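Local coordinates for protein probable glutamine synthetase (Pseudomonas aeruginosa, PDB 4HPP) that is probably a member of the glutamine synthetase family, built from an N-terminal beta domain and a larger catalytic domain and assembled as several subunits, at residues R8-V13 and A88-H93; V76-G81 and A168-E173. All blocks are in the same frame, centred on the assembly; numbering follows the deposited sequence.

Contact 1. Residues R8-V13 and A88-H93; sequences RLVSFV and ALDYLH
Arg8 grips Asp90 side-on, with two nitrogens on one oxygen. NE reaches Asp90 OD2 at 2.8 Å and NH2 reaches the same OD2 at 2.9 Å, forming a salt bridge. OD2 lies in the guanidinium plane, but the carboxylate stands almost perpendicular to it, the planes 87° apart. NE uses the anti lone pair of OD2, and NH2 comes from above the carboxylate plane. The arginine chain is extended from CG to NE and has CG anti to its own N (chi1 170°), which carries the charged end across to the second strand. Ala88 CB lies over one guanidinium face, toward its rim, 3.3 Å from Arg8 NH1.

Beyond this end the backbones pair as parallel strands. Ser11 N donates to Asp90 O, Leu92 N to Ser11 O at 2.9 Å, and Val13 N to Leu92 O. On one face of the sheet, Leu92 CD1 touches Val10 CG1 at 3.5 Å and also meets the edge of the Phe12 ring. On the other face, Ser11 CB packs on Tyr91 CB at 3.6 Å. Val13 CG2 lies 3.8 Å from Tyr91 CD1 and also sits over the His93 ring.

Arg8 also pairs with Glu79 and Asp90 with Arg75, so the charges form a network. Tyr91 OH and His93 NE2 both bond to Asn204 OD1 of helix 196-216. Helix 31-35 covers the face with Val10, Phe12 and Leu92, and Leu150 of a second subunit packs on Ser11 and Tyr91. The pair is the one parallel pairing in a five-stranded sheet with strand 89-97 at its centre, part of the N-terminal beta domain of the glutamine synthetase fold.

Contact 2. Residues V76-G81 and A168-E173; sequences VRVEQG and AQAGTE
Gln169, at the end of helix 159-169, uses its side-chain amide to hold the loop that follows strand 66-78. Its OE1 accepts from Gln80 N at 3.0 Å, nearly straight at 173° and on a lone pair in the carbonyl plane. Glu79 N lies at 2.9 Å from the same OE1, but this bond is bent and weak. The amide's NE2 in turn donates to Gln80 O at 2.8 Å, with that oxygen close to the amide plane. The two-way grip on the backbone of Gln80 fixes the rotation of the amide. The chain gets there by running extended beyond CG (chi2 170°). It crosses Val78 at about a right angle, with Val78 CG1 3.5 Å from Gln169 OE1.

The methyl of Ala170 meets two valines of the strand, with CB 3.5 Å from Val76 CG1 and 3.7 Å from Val78 CG2. Val208 of helix 196-216 also packs on Ala170. The helix ends here in a Schellman motif: Gly171 takes positive phi, with two bonds back into the last turn, one from Gly171 N to Ala168 O. The contact thus sets a helix C-terminus of the catalytic domain against an N-terminal-domain strand.

Between the two backbones, a water accepts from Arg77 N and donates to Gln169 O, linking the two. Separately, Arg77 O and Gln169 O, two acceptors, lie 3.0 Å apart without a bond. Leu4 of a third subunit packs on Gln169, and Arg3 of that subunit bonds to Gly81 O.

The centres of contacts 1 and 2 lie about 12 Å apart, on the same side of the chain's centre. Their segments alternate along the chain: 8-13, 76-81, 88-93, then 168-173. Strands 66-78 and 89-97 follow each other and are antiparallel neighbours in one sheet, so the two contacts touch directly. Val76 N probably bonds to Tyr91 O. Contact 1 lies wholly within the N-terminal domain and joins two of its strands. Contact 2 sets the sheet's strand 66-78 and the following loop against the end of helix 159-169 in the catalytic domain. Different neighbouring subunits reach the two contacts, so this region also takes part in the assembly.

Contact 1. Residues R8-V13 and A88-H93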
ATOM      1  N   ARG A   8      -9.253 -27.515  13.374  1.00 44.60           N
ATOM      2  CA  ARG A   8     -10.286 -27.705  12.392  1.00 45.97           C
ATOM      3  C   ARG A   8     -11.554 -27.954  13.180  1.00 48.20           C
ATOM      4  O   ARG A   8     -11.584 -28.880  14.017  1.00 44.31           O
ATOM      5  CB  ARG A   8      -9.958 -28.893  11.488  1.00 47.39           C
ATOM      6  CG  ARG A   8     -11.119 -29.321  10.580  1.00 54.56           C
ATOM      7  CD  ARG A   8     -10.654 -30.488   9.745  1.00 53.04           C
ATOM      8  NE  ARG A   8     -11.560 -30.923   8.688  1.00 55.05           N
ATOM      9  CZ  ARG A   8     -11.253 -30.916   7.386  1.00 54.43           C
ATOM     10  NH1 ARG A   8     -10.075 -30.457   6.983  1.00 44.03           N
ATOM     11  NH2 ARG A   8     -12.123 -31.375   6.473  1.00 52.39           N
ATOM     12  N   LEU A   9     -12.579 -27.121  12.921  1.00 46.00           N
ATOM     13  CA  LEU A   9     -13.918 -27.265  13.523  1.00 39.87           C
ATOM     14  C   LEU A   9     -14.893 -28.028  12.599  1.00 45.89           C
ATOM     15  O   LEU A   9     -14.895 -27.851  11.385  1.00 47.13           O
ATOM     16  CB  LEU A   9     -14.468 -25.907  13.950  1.00 35.09           C
ATOM     17  CG  LEU A   9     -13.420 -25.161  14.832  1.00 41.74           C
ATOM     18  CD1 LEU A   9     -13.803 -23.690  15.088  1.00 37.64           C
ATOM     19  CD2 LEU A   9     -13.116 -25.845  16.191  1.00 35.71           C
ATOM     20  N   VAL A  10     -15.702 -28.909  13.177  1.00 43.29           N
ATOM     21  CA  VAL A  10     -16.719 -29.562  12.413  1.00 40.39           C
ATOM     22  C   VAL A  10     -18.060 -28.997  12.854  1.00 41.64           C
ATOM     23  O   VAL A  10     -18.323 -28.924  14.049  1.00 46.76           O
ATOM     24  CB  VAL A  10     -16.669 -31.100  12.628  1.00 39.55           C
ATOM     25  CG1 VAL A  10     -17.844 -31.725  11.915  1.00 35.94           C
ATOM     26  CG2 VAL A  10     -15.377 -31.647  12.047  1.00 38.47           C
ATOM     27  N   SER A  11     -18.897 -28.582  11.912  1.00 39.35           N
ATOM     28  CA  SER A  11     -20.242 -28.187  12.273  1.00 41.05           C
ATOM     29  C   SER A  11     -21.300 -29.274  12.100  1.00 43.52           C
ATOM     30  O   SER A  11     -21.244 -30.051  11.180  1.00 50.27           O
ATOM     31  CB  SER A  11     -20.657 -26.944  11.490  1.00 43.89           C
ATOM     32  OG  SER A  11     -20.215 -25.746  12.117  1.00 46.82           O
ATOM     33  N   PHE A  12     -22.258 -29.336  13.024  1.00 51.61           N
ATOM     34  CA  PHE A  12     -23.535 -30.017  12.821  1.00 50.36           C
ATOM     35  C   PHE A  12     -24.573 -28.916  12.443  1.00 52.11           C
ATOM     36  O   PHE A  12     -24.761 -27.930  13.180  1.00 47.15           O
ATOM     37  CB  PHE A  12     -24.026 -30.744  14.098  1.00 46.62           C
ATOM     38  CG  PHE A  12     -23.083 -31.772  14.649  1.00 46.16           C
ATOM     39  CD1 PHE A  12     -22.107 -32.398  13.837  1.00 47.17           C
ATOM     40  CD2 PHE A  12     -23.171 -32.163  15.994  1.00 49.75           C
ATOM     41  CE1 PHE A  12     -21.248 -33.358  14.359  1.00 41.11           C
ATOM     42  CE2 PHE A  12     -22.291 -33.149  16.527  1.00 45.68           C
ATOM     43  CZ  PHE A  12     -21.327 -33.721  15.706  1.00 44.01           C
ATOM     44  N   VAL A  13     -25.233 -29.108  11.300  1.00 48.01           N
ATOM     45  CA  VAL A  13     -26.227 -28.181  10.801  1.00 42.43           C
ATOM     46  C   VAL A  13     -27.635 -28.731  10.651  1.00 43.60           C
ATOM     47  O   VAL A  13     -27.851 -29.943  10.501  1.00 46.78           O
ATOM     48  CB  VAL A  13     -25.791 -27.582   9.466  1.00 42.25           C
ATOM     49  CG1 VAL A  13     -24.443 -26.923   9.621  1.00 40.78           C
ATOM     50  CG2 VAL A  13     -25.728 -28.632   8.372  1.00 45.98           C
ATOM     51  N   ALA A  88     -10.814 -25.281   6.320  1.00 41.00           N
ATOM     52  CA  ALA A  88     -11.686 -26.159   5.601  1.00 42.32           C
ATOM     53  C   ALA A  88     -13.145 -25.764   5.979  1.00 39.09           C
ATOM     54  O   ALA A  88     -13.378 -25.140   7.006  1.00 38.77           O
ATOM     55  CB  ALA A  88     -11.394 -27.606   5.951  1.00 36.81           C
ATOM     56  N   LEU A  89     -14.085 -26.115   5.121  1.00 38.42           N
ATOM     57  CA  LEU A  89     -15.471 -26.155   5.428  1.00 38.17           C
ATOM     58  C   LEU A  89     -15.845 -27.567   5.732  1.00 37.80           C
ATOM     59  O   LEU A  89     -15.838 -28.404   4.852  1.00 51.52           O
ATOM     60  CB  LEU A  89     -16.229 -25.696   4.199  1.00 39.06           C
ATOM     61  CG  LEU A  89     -17.752 -25.534   4.405  1.00 44.18           C
ATOM     62  CD1 LEU A  89     -18.143 -24.483   5.451  1.00 44.94           C
ATOM     63  CD2 LEU A  89     -18.423 -25.224   3.071  1.00 42.72           C
ATOM     64  N   ASP A  90     -16.189 -27.851   6.963  1.00 41.81           N
ATOM     65  CA  ASP A  90     -16.482 -29.212   7.342  1.00 39.21           C
ATOM     66  C   ASP A  90     -17.720 -29.292   8.179  1.00 36.61           C
ATOM     67  O   ASP A  90     -17.763 -28.736   9.260  1.00 40.88           O
ATOM     68  CB  ASP A  90     -15.308 -29.771   8.121  1.00 36.86           C
ATOM     69  CG  ASP A  90     -15.329 -31.260   8.201  1.00 44.98           C
ATOM     70  OD1 ASP A  90     -16.433 -31.880   8.003  1.00 40.41           O
ATOM     71  OD2 ASP A  90     -14.216 -31.814   8.467  1.00 46.59           O
ATOM     72  N   TYR A  91     -18.740 -29.986   7.701  1.00 34.48           N
ATOM     73  CA  TYR A  91     -20.001 -30.069   8.477  1.00 38.38           C
ATOM     74  C   TYR A  91     -20.830 -31.235   7.971  1.00 38.84           C
ATOM     75  O   TYR A  91     -20.602 -31.711   6.867  1.00 44.66           O
ATOM     76  CB  TYR A  91     -20.850 -28.749   8.351  1.00 38.27           C
ATOM     77  CG  TYR A  91     -21.340 -28.553   6.946  1.00 35.69           C
ATOM     78  CD1 TYR A  91     -22.511 -29.153   6.491  1.00 39.22           C
ATOM     79  CD2 TYR A  91     -20.616 -27.780   6.052  1.00 31.58           C
ATOM     80  CE1 TYR A  91     -22.958 -28.955   5.163  1.00 38.80           C
ATOM     81  CE2 TYR A  91     -21.054 -27.560   4.746  1.00 35.25           C
ATOM     82  CZ  TYR A  91     -22.214 -28.171   4.292  1.00 41.15           C
ATOM     83  OH  TYR A  91     -22.591 -27.985   2.968  1.00 42.32           O
ATOM     84  N   LEU A  92     -21.786 -31.655   8.792  1.00 39.85           N
ATOM     85  CA  LEU A  92     -22.717 -32.744   8.537  1.00 44.13           C
ATOM     86  C   LEU A  92     -24.167 -32.281   8.800  1.00 51.41           C
ATOM     87  O   LEU A  92     -24.439 -31.552   9.779  1.00 49.94           O
ATOM     88  CB  LEU A  92     -22.452 -33.900   9.515  1.00 41.27           C
ATOM     89  CG  LEU A  92     -21.123 -34.626   9.526  1.00 41.76           C
ATOM     90  CD1 LEU A  92     -20.128 -33.905  10.407  1.00 40.83           C
ATOM     91  CD2 LEU A  92     -21.289 -36.053  10.027  1.00 41.90           C
ATOM     92  N   HIS A  93     -25.090 -32.735   7.951  1.00 51.60           N
ATOM     93  CA  HIS A  93     -26.502 -32.497   8.127  1.00 46.17           C
ATOM     94  C   HIS A  93     -26.990 -33.432   9.187  1.00 53.02           C
ATOM     95  O   HIS A  93     -26.503 -34.575   9.301  1.00 57.50           O
ATOM     96  CB  HIS A  93     -27.257 -32.736   6.851  1.00 40.43           C
ATOM     97  CG  HIS A  93     -26.745 -31.942   5.702  1.00 43.10           C
ATOM     98  ND1 HIS A  93     -27.356 -30.808   5.275  1.00 43.69           N
ATOM     99  CD2 HIS A  93     -25.633 -32.147   4.862  1.00 43.84           C
ATOM    100  CE1 HIS A  93     -26.652 -30.293   4.220  1.00 49.15           C
ATOM    101  NE2 HIS A  93     -25.596 -31.115   3.967  1.00 47.54           N
TER

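Contact 2. Residues V76-G81 and A168-E173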
ATOM      1  N   VAL A  76     -19.998 -32.991   4.412  1.00 42.95           N
ATOM      2  CA  VAL A  76     -19.358 -32.165   3.394  1.00 47.05           C
ATOM      3  C   VAL A  76     -17.974 -31.738   3.846  1.00 47.80           C
ATOM      4  O   VAL A  76     -17.819 -31.271   4.964  1.00 60.67           O
ATOM      5  CB  VAL A  76     -20.233 -30.934   3.044  1.00 45.66           C
ATOM      6  CG1 VAL A  76     -19.506 -29.985   2.087  1.00 40.02           C
ATOM      7  CG2 VAL A  76     -21.473 -31.448   2.341  1.00 38.67           C
ATOM      8  N   ARG A  77     -16.980 -31.911   2.980  1.00 46.23           N
ATOM      9  CA  ARG A  77     -15.600 -31.599   3.303  1.00 49.17           C
ATOM     10  C   ARG A  77     -15.062 -30.826   2.133  1.00 46.32           C
ATOM     11  O   ARG A  77     -14.818 -31.426   1.089  1.00 48.37           O
ATOM     12  CB  ARG A  77     -14.733 -32.886   3.393  1.00 60.14           C
ATOM     13  CG  ARG A  77     -14.841 -33.854   4.579  1.00 57.32           C
ATOM     14  CD  ARG A  77     -13.382 -34.188   4.928  1.00 72.35           C
ATOM     15  NE  ARG A  77     -12.990 -35.610   5.091  1.00 91.39           N
ATOM     16  CZ  ARG A  77     -11.767 -36.047   5.478  1.00 97.87           C
ATOM     17  NH1 ARG A  77     -10.765 -35.199   5.768  1.00 83.96           N
ATOM     18  NH2 ARG A  77     -11.525 -37.357   5.577  1.00 94.88           N
ATOM     19  N   VAL A  78     -14.848 -29.521   2.284  1.00 42.76           N
ATOM     20  CA  VAL A  78     -14.125 -28.751   1.254  1.00 38.16           C
ATOM     21  C   VAL A  78     -12.838 -28.341   1.927  1.00 45.98           C
ATOM     22  O   VAL A  78     -12.839 -27.479   2.829  1.00 38.16           O
ATOM     23  CB  VAL A  78     -14.867 -27.457   0.805  1.00 39.69           C
ATOM     24  CG1 VAL A  78     -14.049 -26.676  -0.229  1.00 30.48           C
ATOM     25  CG2 VAL A  78     -16.352 -27.724   0.397  1.00 32.35           C
ATOM     26  N   GLU A  79     -11.736 -28.956   1.494  1.00 45.07           N
ATOM     27  CA  GLU A  79     -10.458 -28.766   2.150  1.00 43.07           C
ATOM     28  C   GLU A  79      -9.834 -27.482   1.691  1.00 44.85           C
ATOM     29  O   GLU A  79      -9.173 -26.796   2.465  1.00 47.22           O
ATOM     30  CB  GLU A  79      -9.544 -29.961   1.878  1.00 43.00           C
ATOM     31  CG  GLU A  79     -10.193 -31.279   2.361  1.00 48.42           C
ATOM     32  CD  GLU A  79     -10.186 -31.425   3.894  1.00 46.75           C
ATOM     33  OE1 GLU A  79      -9.352 -30.755   4.531  1.00 52.51           O
ATOM     34  OE2 GLU A  79     -11.012 -32.183   4.488  1.00 49.14           O
ATOM     35  N   GLN A  80     -10.037 -27.124   0.432  1.00 44.88           N
ATOM     36  CA  GLN A  80      -9.358 -25.922  -0.044  1.00 46.00           C
ATOM     37  C   GLN A  80     -10.217 -25.061  -0.902  1.00 46.90           C
ATOM     38  O   GLN A  80     -10.900 -25.574  -1.807  1.00 50.88           O
ATOM     39  CB  GLN A  80      -8.156 -26.305  -0.841  1.00 54.04           C
ATOM     40  CG  GLN A  80      -6.899 -26.263  -0.010  1.00 65.26           C
ATOM     41  CD  GLN A  80      -5.799 -26.955  -0.737  1.00 68.69           C
ATOM     42  OE1 GLN A  80      -5.854 -28.167  -0.906  1.00 77.76           O
ATOM     43  NE2 GLN A  80      -4.826 -26.190  -1.228  1.00 68.09           N
ATOM     44  N   GLY A  81     -10.179 -23.758  -0.642  1.00 43.74           N
ATOM     45  CA  GLY A  81     -10.896 -22.829  -1.500  1.00 48.71           C
ATOM     46  C   GLY A  81      -9.947 -21.770  -1.995  1.00 50.79           C
ATOM     47  O   GLY A  81      -8.739 -21.898  -1.822  1.00 43.08           O
ATOM     48  N   ALA A 168     -17.211 -29.708  -6.402  1.00 38.31           N
ATOM     49  CA  ALA A 168     -16.629 -31.102  -6.557  1.00 36.65           C
ATOM     50  C   ALA A 168     -16.101 -31.701  -5.267  1.00 37.21           C
ATOM     51  O   ALA A 168     -16.541 -32.834  -4.879  1.00 31.84           O
ATOM     52  CB  ALA A 168     -15.586 -31.228  -7.663  1.00 31.13           C
ATOM     53  N   GLN A 169     -15.226 -30.944  -4.580  1.00 33.25           N
ATOM     54  CA  GLN A 169     -14.741 -31.405  -3.283  1.00 32.21           C
ATOM     55  C   GLN A 169     -15.867 -31.654  -2.334  1.00 38.13           C
ATOM     56  O   GLN A 169     -15.762 -32.504  -1.516  1.00 41.04           O
ATOM     57  CB  GLN A 169     -13.822 -30.404  -2.591  1.00 33.46           C
ATOM     58  CG  GLN A 169     -12.525 -30.030  -3.292  1.00 29.38           C
ATOM     59  CD  GLN A 169     -11.886 -28.889  -2.602  1.00 34.38           C
ATOM     60  OE1 GLN A 169     -11.693 -28.938  -1.366  1.00 34.00           O
ATOM     61  NE2 GLN A 169     -11.683 -27.755  -3.347  1.00 36.73           N
ATOM     62  N   ALA A 170     -16.967 -30.921  -2.431  1.00 45.77           N
ATOM     63  CA  ALA A 170     -18.023 -31.085  -1.447  1.00 45.33           C
ATOM     64  C   ALA A 170     -18.902 -32.268  -1.820  1.00 52.91           C
ATOM     65  O   ALA A 170     -19.881 -32.553  -1.156  1.00 49.97           O
ATOM     66  CB  ALA A 170     -18.832 -29.834  -1.373  1.00 41.64           C
ATOM     67  N   GLY A 171     -18.542 -32.995  -2.879  1.00 59.51           N
ATOM     68  CA  GLY A 171     -19.376 -34.131  -3.322  1.00 52.46           C
ATOM     69  C   GLY A 171     -20.724 -33.755  -3.931  1.00 49.48           C
ATOM     70  O   GLY A 171     -21.660 -34.583  -3.974  1.00 49.32           O
ATOM     71  N   THR A 172     -20.851 -32.525  -4.423  1.00 43.53           N
ATOM     72  CA  THR A 172     -22.119 -32.135  -5.084  1.00 52.21           C
ATOM     73  C   THR A 172     -22.207 -32.637  -6.573  1.00 53.75           C
ATOM     74  O   THR A 172     -23.265 -32.601  -7.215  1.00 57.00           O
ATOM     75  CB  THR A 172     -22.439 -30.618  -4.979  1.00 40.66           C
ATOM     76  OG1 THR A 172     -21.362 -29.849  -5.556  1.00 43.97           O
ATOM     77  CG2 THR A 172     -22.616 -30.219  -3.570  1.00 40.98           C
ATOM     78  N   GLU A 173     -21.116 -33.121  -7.126  1.00 50.13           N
ATOM     79  CA  GLU A 173     -21.109 -33.378  -8.588  1.00 50.73           C
ATOM     80  C   GLU A 173     -21.502 -32.143  -9.436  1.00 49.85           C
ATOM     81  O   GLU A 173     -22.415 -32.174 -10.273  1.00 43.74           O
ATOM     82  CB  GLU A 173     -21.970 -34.587  -8.915  1.00 54.49           C
ATOM     83  CG  GLU A 173     -21.535 -35.847  -8.152  1.00 57.94           C
ATOM     84  CD  GLU A 173     -22.447 -37.019  -8.416  1.00 61.31           C
ATOM     85  OE1 GLU A 173     -23.654 -36.962  -7.993  1.00 76.71           O
ATOM     86  OE2 GLU A 173     -21.962 -37.990  -9.056  1.00 71.69           O
TER
HETATM   87  O   HOH W   1     -17.029 -33.830   0.660  1.00 50.47           O